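PDB 3TCV: GCN5-related N-acetyltransferase from Brucella melitensis biovar Abortus 2308, which probably transfers an acetyl group from acetyl-CoA to an amine, possibly the N-terminal serine or alanine of a protein, as a member of the GNAT family. Local coordinates for residues L150-V155 with R162-E167; V155-G160 with A215-Y220. One frame throughout, in Å; residues are numbered along the deposited sequence.

Contact 1 of 2, residues L150-V155 with R162-E167; sequences LFMQYV and RRYEWE
Met-152 and Val-155 of the helix both pack on the ring of Tyr-164, which rises from the strand. CG of Met-152 lies 3.6 Å from CE2 of Tyr-164. The Met-152 backbone also closes in, with its CA 4.3 Å from the ring centroid as an off-centre CH-pi contact. With CG anti to the backbone N (chi1 -167°), the methionine chain runs across the ring at about a right angle. Its SD makes an oblique Met-aromatic contact 4.7 Å from the centroid. Val-155 comes at the ring obliquely on its CD1/CE1 side, CG1 standing 3.9 Å from CD1 of Tyr-164. At the far end, OH of Tyr-164 comes within 3.4 Å of CB of Phe-151.

This is helix-on-sheet packing inside the beta-alpha-beta unit of strand 126-134, helix 142-158 and strand 163-169, part of the GNAT fold. Helix and strand segments run nearly antiparallel (154°), their axes 9.8 Å apart.

The Tyr-164 hydroxyl is buried and hydrogen-bonds OE1 of Gln-148, one turn before Met-152 on helix 142-158. Phe-184 and Ile-129 also pack against the tyrosine. Its strand neighbours Arg-163 and Glu-165 do not touch the helix segment; Arg-163 points away from it. Arg-163 grips OE1 of Glu-165 side-on through NE (2.9 Å) and NH2, a salt bridge along one strand. Arg-119 binds the other oxygen of Glu-165.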
ATOM      1  N   LEU B 150       6.195  15.722 -16.374  1.00 18.84           N
ATOM      2  CA  LEU B 150       7.043  16.551 -15.530  1.00 18.99           C
ATOM      3  C   LEU B 150       7.268  15.951 -14.129  1.00 18.98           C
ATOM      4  O   LEU B 150       8.362  16.034 -13.591  1.00 19.79           O
ATOM      5  CB  LEU B 150       6.500  17.973 -15.445  1.00 19.34           C
ATOM      6  CG  LEU B 150       6.609  18.833 -16.712  1.00 20.03           C
ATOM      7  CD1 LEU B 150       5.760  20.087 -16.537  1.00 19.89           C
ATOM      8  CD2 LEU B 150       8.063  19.162 -17.080  1.00 20.79           C
ATOM      9  N   PHE B 151       6.238  15.343 -13.537  1.00 18.35           N
ATOM     10  CA  PHE B 151       6.411  14.630 -12.287  1.00 18.16           C
ATOM     11  C   PHE B 151       7.321  13.409 -12.462  1.00 18.30           C
ATOM     12  O   PHE B 151       8.207  13.169 -11.636  1.00 18.54           O
ATOM     13  CB  PHE B 151       5.057  14.152 -11.752  1.00 17.70           C
ATOM     14  CG  PHE B 151       4.365  15.097 -10.791  1.00 17.73           C
ATOM     15  CD1 PHE B 151       4.783  16.414 -10.585  1.00 18.22           C
ATOM     16  CD2 PHE B 151       3.219  14.655 -10.111  1.00 17.48           C
ATOM     17  CE1 PHE B 151       4.103  17.231  -9.682  1.00 18.39           C
ATOM     18  CE2 PHE B 151       2.541  15.475  -9.222  1.00 17.69           C
ATOM     19  CZ  PHE B 151       2.988  16.768  -9.020  1.00 18.06           C
ATOM     20  N   MET B 152       7.092  12.636 -13.526  1.00 18.39           N
ATOM     21  CA  MET B 152       7.832  11.393 -13.727  1.00 18.73           C
ATOM     22  C   MET B 152       9.321  11.698 -13.900  1.00 18.91           C
ATOM     23  O   MET B 152      10.206  11.037 -13.326  1.00 18.29           O
ATOM     24  CB  MET B 152       7.304  10.627 -14.929  1.00 19.36           C
ATOM     25  CG  MET B 152       7.830   9.197 -14.975  1.00 19.66           C
ATOM     26  SD  MET B 152       6.772   8.071 -15.891  1.00 22.25           S
ATOM     27  CE  MET B 152       6.968   8.709 -17.517  1.00 19.12           C
ATOM     28  N   GLN B 153       9.586  12.735 -14.682  1.00 18.91           N
ATOM     29  CA  GLN B 153      10.957  13.175 -14.926  1.00 19.63           C
ATOM     30  C   GLN B 153      11.660  13.606 -13.637  1.00 19.76           C
ATOM     31  O   GLN B 153      12.826  13.275 -13.407  1.00 19.60           O
ATOM     32  CB  GLN B 153      10.936  14.349 -15.887  1.00 20.09           C
ATOM     33  CG  GLN B 153      12.318  14.767 -16.336  1.00 20.89           C
ATOM     34  CD  GLN B 153      12.259  15.723 -17.492  1.00 21.93           C
ATOM     35  OE1 GLN B 153      12.802  15.442 -18.573  1.00 23.04           O
ATOM     36  NE2 GLN B 153      11.581  16.840 -17.294  1.00 21.89           N
ATOM     37  N   TYR B 154      10.938  14.356 -12.810  1.00 20.22           N
ATOM     38  CA  TYR B 154      11.475  14.864 -11.545  1.00 20.67           C
ATOM     39  C   TYR B 154      11.808  13.717 -10.599  1.00 20.46           C
ATOM     40  O   TYR B 154      12.896  13.676 -10.009  1.00 20.64           O
ATOM     41  CB  TYR B 154      10.458  15.796 -10.925  1.00 20.93           C
ATOM     42  CG  TYR B 154      10.811  16.317  -9.558  1.00 21.83           C
ATOM     43  CD1 TYR B 154      11.981  17.053  -9.337  1.00 22.62           C
ATOM     44  CD2 TYR B 154       9.943  16.110  -8.478  1.00 22.19           C
ATOM     45  CE1 TYR B 154      12.277  17.558  -8.065  1.00 22.95           C
ATOM     46  CE2 TYR B 154      10.233  16.601  -7.219  1.00 22.36           C
ATOM     47  CZ  TYR B 154      11.393  17.323  -7.015  1.00 22.76           C
ATOM     48  OH  TYR B 154      11.628  17.787  -5.739  1.00 23.42           O
ATOM     49  N   VAL B 155      10.868  12.783 -10.516  1.00 19.14           N
ATOM     50  CA  VAL B 155      10.967  11.620  -9.651  1.00 19.44           C
ATOM     51  C   VAL B 155      12.190  10.761 -10.009  1.00 19.15           C
ATOM     52  O   VAL B 155      12.921  10.328  -9.115  1.00 19.29           O
ATOM     53  CB  VAL B 155       9.621  10.847  -9.678  1.00 19.04           C
ATOM     54  CG1 VAL B 155       9.767   9.404  -9.246  1.00 18.74           C
ATOM     55  CG2 VAL B 155       8.575  11.625  -8.847  1.00 18.72           C
ATOM     56  N   ARG B 162      13.056   4.699  -7.332  1.00 17.33           N
ATOM     57  CA  ARG B 162      13.138   3.364  -7.925  1.00 16.91           C
ATOM     58  C   ARG B 162      11.799   2.909  -8.513  1.00 15.94           C
ATOM     59  O   ARG B 162      11.757   2.003  -9.320  1.00 15.29           O
ATOM     60  CB  ARG B 162      13.472   2.307  -6.849  1.00 17.77           C
ATOM     61  CG  ARG B 162      14.726   2.496  -6.054  1.00 18.98           C
ATOM     62  CD  ARG B 162      15.004   1.252  -5.229  1.00 18.92           C
ATOM     63  NE  ARG B 162      15.374   0.125  -6.084  1.00 18.91           N
ATOM     64  CZ  ARG B 162      14.953  -1.135  -5.939  1.00 18.93           C
ATOM     65  NH1 ARG B 162      14.101  -1.483  -4.968  1.00 18.54           N
ATOM     66  NH2 ARG B 162      15.355  -2.050  -6.794  1.00 18.53           N
ATOM     67  N   ARG B 163      10.707   3.469  -7.999  1.00 15.34           N
ATOM     68  CA  ARG B 163       9.351   2.970  -8.268  1.00 14.61           C
ATOM     69  C   ARG B 163       8.366   4.129  -8.193  1.00 14.47           C
ATOM     70  O   ARG B 163       8.331   4.893  -7.186  1.00 14.19           O
ATOM     71  CB  ARG B 163       9.001   1.885  -7.227  1.00 14.41           C
ATOM     72  CG  ARG B 163       7.550   1.403  -7.195  1.00 14.18           C
ATOM     73  CD  ARG B 163       7.265   0.438  -6.042  1.00 14.21           C
ATOM     74  NE  ARG B 163       5.819   0.182  -5.964  1.00 13.99           N
ATOM     75  CZ  ARG B 163       5.128  -0.589  -6.797  1.00 13.84           C
ATOM     76  NH1 ARG B 163       5.735  -1.337  -7.684  1.00 13.85           N
ATOM     77  NH2 ARG B 163       3.812  -0.687  -6.682  1.00 13.98           N
ATOM     78  N   TYR B 164       7.574   4.277  -9.260  1.00 14.41           N
ATOM     79  CA  TYR B 164       6.625   5.390  -9.427  1.00 14.32           C
ATOM     80  C   TYR B 164       5.245   4.783  -9.672  1.00 14.21           C
ATOM     81  O   TYR B 164       5.064   3.973 -10.586  1.00 13.95           O
ATOM     82  CB  TYR B 164       7.097   6.219 -10.611  1.00 14.56           C
ATOM     83  CG  TYR B 164       6.302   7.446 -10.976  1.00 14.87           C
ATOM     84  CD1 TYR B 164       6.042   8.445 -10.053  1.00 15.35           C
ATOM     85  CD2 TYR B 164       5.850   7.628 -12.274  1.00 15.10           C
ATOM     86  CE1 TYR B 164       5.352   9.582 -10.438  1.00 15.77           C
ATOM     87  CE2 TYR B 164       5.165   8.763 -12.668  1.00 15.31           C
ATOM     88  CZ  TYR B 164       4.916   9.740 -11.732  1.00 15.38           C
ATOM     89  OH  TYR B 164       4.237  10.879 -12.107  1.00 16.15           O
ATOM     90  N   GLU B 165       4.304   5.087  -8.782  1.00 14.18           N
ATOM     91  CA  GLU B 165       3.050   4.360  -8.742  1.00 14.38           C
ATOM     92  C   GLU B 165       1.862   5.148  -9.257  1.00 14.09           C
ATOM     93  O   GLU B 165       1.791   6.384  -9.095  1.00 14.33           O
ATOM     94  CB  GLU B 165       2.722   3.943  -7.299  1.00 14.96           C
ATOM     95  CG  GLU B 165       3.723   3.025  -6.632  1.00 15.24           C
ATOM     96  CD  GLU B 165       3.504   2.853  -5.147  1.00 15.73           C
ATOM     97  OE1 GLU B 165       3.774   1.739  -4.686  1.00 15.83           O
ATOM     98  OE2 GLU B 165       3.113   3.832  -4.434  1.00 16.28           O
ATOM     99  N   TRP B 166       0.894   4.399  -9.780  1.00 14.21           N
ATOM    100  CA  TRP B 166      -0.447   4.875 -10.136  1.00 14.60           C
ATOM    101  C   TRP B 166      -1.449   3.918  -9.528  1.00 14.70           C
ATOM    102  O   TRP B 166      -1.291   2.714  -9.619  1.00 14.54           O
ATOM    103  CB  TRP B 166      -0.586   4.877 -11.644  1.00 14.62           C
ATOM    104  CG  TRP B 166      -1.883   5.407 -12.204  1.00 14.64           C
ATOM    105  CD1 TRP B 166      -3.137   4.810 -12.198  1.00 14.55           C
ATOM    106  CD2 TRP B 166      -2.048   6.639 -12.987  1.00 14.68           C
ATOM    107  NE1 TRP B 166      -4.058   5.603 -12.868  1.00 14.72           N
ATOM    108  CE2 TRP B 166      -3.458   6.719 -13.343  1.00 14.58           C
ATOM    109  CE3 TRP B 166      -1.203   7.689 -13.353  1.00 14.51           C
ATOM    110  CZ2 TRP B 166      -3.972   7.796 -14.079  1.00 14.69           C
ATOM    111  CZ3 TRP B 166      -1.737   8.754 -14.084  1.00 14.54           C
ATOM    112  CH2 TRP B 166      -3.084   8.802 -14.441  1.00 14.62           C
ATOM    113  N   GLU B 167      -2.462   4.437  -8.839  1.00 14.84           N
ATOM    114  CA  GLU B 167      -3.556   3.590  -8.340  1.00 15.71           C
ATOM    115  C   GLU B 167      -4.865   4.305  -8.620  1.00 15.89           C
ATOM    116  O   GLU B 167      -4.948   5.560  -8.579  1.00 17.20           O
ATOM    117  CB  GLU B 167      -3.424   3.263  -6.838  1.00 16.03           C
ATOM    118  CG  GLU B 167      -3.059   4.448  -5.952  1.00 16.51           C
ATOM    119  CD  GLU B 167      -3.537   4.363  -4.513  1.00 16.83           C
ATOM    120  OE1 GLU B 167      -2.888   5.032  -3.658  1.00 17.65           O
ATOM    121  OE2 GLU B 167      -4.555   3.692  -4.218  1.00 16.49           O
TER

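Contact 2 of 2, residues V155-G160 with A215-Y220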
ATOM      1  N   VAL B 155      10.868  12.783 -10.516  1.00 19.14           N
ATOM      2  CA  VAL B 155      10.967  11.620  -9.651  1.00 19.44           C
ATOM      3  C   VAL B 155      12.190  10.761 -10.009  1.00 19.15           C
ATOM      4  O   VAL B 155      12.921  10.328  -9.115  1.00 19.29           O
ATOM      5  CB  VAL B 155       9.621  10.847  -9.678  1.00 19.04           C
ATOM      6  CG1 VAL B 155       9.767   9.404  -9.246  1.00 18.74           C
ATOM      7  CG2 VAL B 155       8.575  11.625  -8.847  1.00 18.72           C
ATOM      8  N   PHE B 156      12.447  10.561 -11.302  1.00 19.09           N
ATOM      9  CA  PHE B 156      13.526   9.679 -11.727  1.00 19.11           C
ATOM     10  C   PHE B 156      14.844  10.407 -11.963  1.00 20.18           C
ATOM     11  O   PHE B 156      15.838  10.025 -11.393  1.00 20.19           O
ATOM     12  CB  PHE B 156      13.124   8.892 -12.972  1.00 18.76           C
ATOM     13  CG  PHE B 156      12.106   7.813 -12.696  1.00 18.01           C
ATOM     14  CD1 PHE B 156      12.379   6.803 -11.783  1.00 18.39           C
ATOM     15  CD2 PHE B 156      10.906   7.795 -13.344  1.00 17.78           C
ATOM     16  CE1 PHE B 156      11.450   5.790 -11.520  1.00 17.77           C
ATOM     17  CE2 PHE B 156       9.966   6.807 -13.081  1.00 17.33           C
ATOM     18  CZ  PHE B 156      10.243   5.803 -12.179  1.00 17.63           C
ATOM     19  N   ASP B 157      14.837  11.448 -12.785  1.00 20.54           N
ATOM     20  CA  ASP B 157      16.081  12.160 -13.083  1.00 21.69           C
ATOM     21  C   ASP B 157      16.590  13.041 -11.957  1.00 22.08           C
ATOM     22  O   ASP B 157      17.808  13.268 -11.875  1.00 23.30           O
ATOM     23  CB  ASP B 157      15.940  13.033 -14.338  1.00 22.18           C
ATOM     24  CG  ASP B 157      15.861  12.232 -15.612  1.00 21.95           C
ATOM     25  OD1 ASP B 157      16.231  11.039 -15.642  1.00 22.33           O
ATOM     26  OD2 ASP B 157      15.422  12.826 -16.613  1.00 23.02           O
ATOM     27  N   VAL B 158      15.710  13.591 -11.130  1.00 21.55           N
ATOM     28  CA  VAL B 158      16.173  14.485 -10.052  1.00 22.06           C
ATOM     29  C   VAL B 158      16.216  13.761  -8.705  1.00 21.93           C
ATOM     30  O   VAL B 158      17.250  13.734  -8.061  1.00 22.37           O
ATOM     31  CB  VAL B 158      15.352  15.785  -9.967  1.00 22.39           C
ATOM     32  CG1 VAL B 158      15.814  16.651  -8.798  1.00 22.51           C
ATOM     33  CG2 VAL B 158      15.480  16.551 -11.277  1.00 22.03           C
ATOM     34  N   LEU B 159      15.100  13.200  -8.269  1.00 21.43           N
ATOM     35  CA  LEU B 159      15.046  12.515  -6.963  1.00 21.05           C
ATOM     36  C   LEU B 159      15.734  11.144  -6.934  1.00 20.79           C
ATOM     37  O   LEU B 159      16.186  10.693  -5.881  1.00 20.61           O
ATOM     38  CB  LEU B 159      13.599  12.414  -6.491  1.00 21.14           C
ATOM     39  CG  LEU B 159      12.813  13.707  -6.222  1.00 21.52           C
ATOM     40  CD1 LEU B 159      11.429  13.343  -5.691  1.00 20.87           C
ATOM     41  CD2 LEU B 159      13.542  14.623  -5.243  1.00 22.17           C
ATOM     42  N   GLY B 160      15.834  10.490  -8.082  1.00 20.45           N
ATOM     43  CA  GLY B 160      16.499   9.189  -8.197  1.00 20.20           C
ATOM     44  C   GLY B 160      15.710   8.064  -7.549  1.00 19.63           C
ATOM     45  O   GLY B 160      16.286   7.125  -7.005  1.00 19.37           O
ATOM     46  N   ALA B 215      13.378   4.496 -21.621  1.00 18.76           N
ATOM     47  CA  ALA B 215      12.639   4.283 -22.870  1.00 18.74           C
ATOM     48  C   ALA B 215      11.350   5.096 -22.871  1.00 18.90           C
ATOM     49  O   ALA B 215      10.953   5.649 -23.904  1.00 19.36           O
ATOM     50  CB  ALA B 215      12.356   2.801 -23.096  1.00 18.61           C
ATOM     51  N   LEU B 216      10.694   5.186 -21.716  1.00 18.62           N
ATOM     52  CA  LEU B 216       9.521   6.031 -21.619  1.00 19.36           C
ATOM     53  C   LEU B 216       9.849   7.490 -21.899  1.00 19.15           C
ATOM     54  O   LEU B 216       9.132   8.145 -22.656  1.00 18.77           O
ATOM     55  CB  LEU B 216       8.851   5.879 -20.258  1.00 19.73           C
ATOM     56  CG  LEU B 216       8.049   4.604 -20.149  1.00 20.26           C
ATOM     57  CD1 LEU B 216       7.568   4.486 -18.699  1.00 20.51           C
ATOM     58  CD2 LEU B 216       6.863   4.586 -21.132  1.00 20.26           C
ATOM     59  N   LYS B 217      10.917   7.988 -21.289  1.00 19.26           N
ATOM     60  CA  LYS B 217      11.314   9.376 -21.480  1.00 19.90           C
ATOM     61  C   LYS B 217      11.426   9.706 -22.977  1.00 20.23           C
ATOM     62  O   LYS B 217      10.865  10.712 -23.424  1.00 21.09           O
ATOM     63  CB  LYS B 217      12.633   9.681 -20.752  1.00 19.89           C
ATOM     64  CG  LYS B 217      13.114  11.114 -20.904  1.00 20.47           C
ATOM     65  CD  LYS B 217      14.421  11.378 -20.160  1.00 20.81           C
ATOM     66  CE  LYS B 217      14.745  12.867 -20.134  1.00 21.67           C
ATOM     67  NZ  LYS B 217      16.031  13.130 -19.424  1.00 22.06           N
ATOM     68  N   GLN B 218      12.104   8.847 -23.742  1.00 26.85           N
ATOM     69  CA  GLN B 218      12.284   9.062 -25.190  1.00 27.57           C
ATOM     70  C   GLN B 218      10.938   9.132 -25.926  1.00 25.33           C
ATOM     71  O   GLN B 218      10.750   9.971 -26.797  1.00 24.79           O
ATOM     72  CB  GLN B 218      13.189   7.978 -25.819  1.00 30.09           C
ATOM     73  CG  GLN B 218      14.600   7.958 -25.239  1.00 33.57           C
ATOM     74  CD  GLN B 218      15.624   7.205 -26.076  1.00 37.14           C
ATOM     75  OE1 GLN B 218      15.327   6.175 -26.691  1.00 39.08           O
ATOM     76  NE2 GLN B 218      16.853   7.723 -26.100  1.00 40.23           N
ATOM     77  N   ALA B 219       9.997   8.263 -25.545  1.00 23.32           N
ATOM     78  CA  ALA B 219       8.699   8.183 -26.221  1.00 22.02           C
ATOM     79  C   ALA B 219       7.833   9.408 -25.912  1.00 21.25           C
ATOM     80  O   ALA B 219       7.133   9.909 -26.785  1.00 20.62           O
ATOM     81  CB  ALA B 219       7.977   6.890 -25.837  1.00 21.29           C
ATOM     82  N   TYR B 220       7.867   9.869 -24.664  1.00 20.56           N
ATOM     83  CA  TYR B 220       7.136  11.070 -24.290  1.00 20.36           C
ATOM     84  C   TYR B 220       7.722  12.298 -25.003  1.00 21.17           C
ATOM     85  O   TYR B 220       6.980  13.153 -25.470  1.00 20.48           O
ATOM     86  CB  TYR B 220       7.225  11.319 -22.804  1.00 19.97           C
ATOM     87  CG  TYR B 220       6.219  10.608 -21.899  1.00 19.31           C
ATOM     88  CD1 TYR B 220       5.161  11.311 -21.295  1.00 18.85           C
ATOM     89  CD2 TYR B 220       6.361   9.254 -21.578  1.00 19.71           C
ATOM     90  CE1 TYR B 220       4.273  10.661 -20.418  1.00 18.73           C
ATOM     91  CE2 TYR B 220       5.478   8.619 -20.734  1.00 19.22           C
ATOM     92  CZ  TYR B 220       4.433   9.314 -20.155  1.00 18.96           C
ATOM     93  OH  TYR B 220       3.596   8.642 -19.269  1.00 19.01           O
TER
HETATM   94  O   HOH W   1      17.450  10.827 -18.191  1.00 29.19           O
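NZ of Lys-217 donates to OD2 of Asp-157 at 2.9 Å, a salt bridge between two helices. The ammonium group approaches OD2 on the syn side, 27° out of the carboxylate plane. It also donates to water 1, with NZ of Lys-217 3.0 Å from the water oxygen. That water in turn donates to OD1 of Asp-157 at 2.8 Å. The lysine therefore reaches both carboxylate oxygens, one directly and one through the water.

Lys-217 spans the distance with a fully extended chain. Its CG is anti to the backbone N (chi1 -180°), and every later torsion is also near 180°. The chain brings CE to 3.6 Å from OD2 of Asp-157, so the last methylene lies close to the same oxygen.

The bridge joins the C-terminal part of helix 142-158 to helix 213-224, which follows strand 199-209 of the sheet. It lies at the surface, and the two segments bury just 67 Å² between them. Asp-157 is exposed and Lys-217 partly so, hence solvent probably weakens the pull between the charges.

Asp-157 has a further partner in Trp-213, at the start of the second helix, whose NE1 hydrogen-bonds OD1. Helix 213-224 thus holds the carboxylate from two of its residues. The Trp-213 ring also stacks on Phe-156, next to the aspartate. Deeper in, Phe-156 and Leu-216 both rest on Val-208 of strand 199-209. Beside the bridge, Lys-217 packs on Gln-153, one helical turn before Asp-157.

From the N terminus, the chain lays down the first strands of the sheet, through 126-134, before helix 142-158, which serves both contacts. Contact 1 closes a short loop, since strand 163-169 turns back under the helix with six residues between the segments. Contact 2 starts at Val-155, which the two share, and closes after a 54-residue excursion through strands 163-169, 185-196 and 199-209. The second segment of contact 1, 162-167, falls between the two segments of contact 2, so the contacts cross rather than nest. Together they tie helix 142-158 to the sheet and to helix 213-224. Their centres are 8 Å apart. They meet where Phe-156 packs on Tyr-164 and Met-152 on Tyr-220.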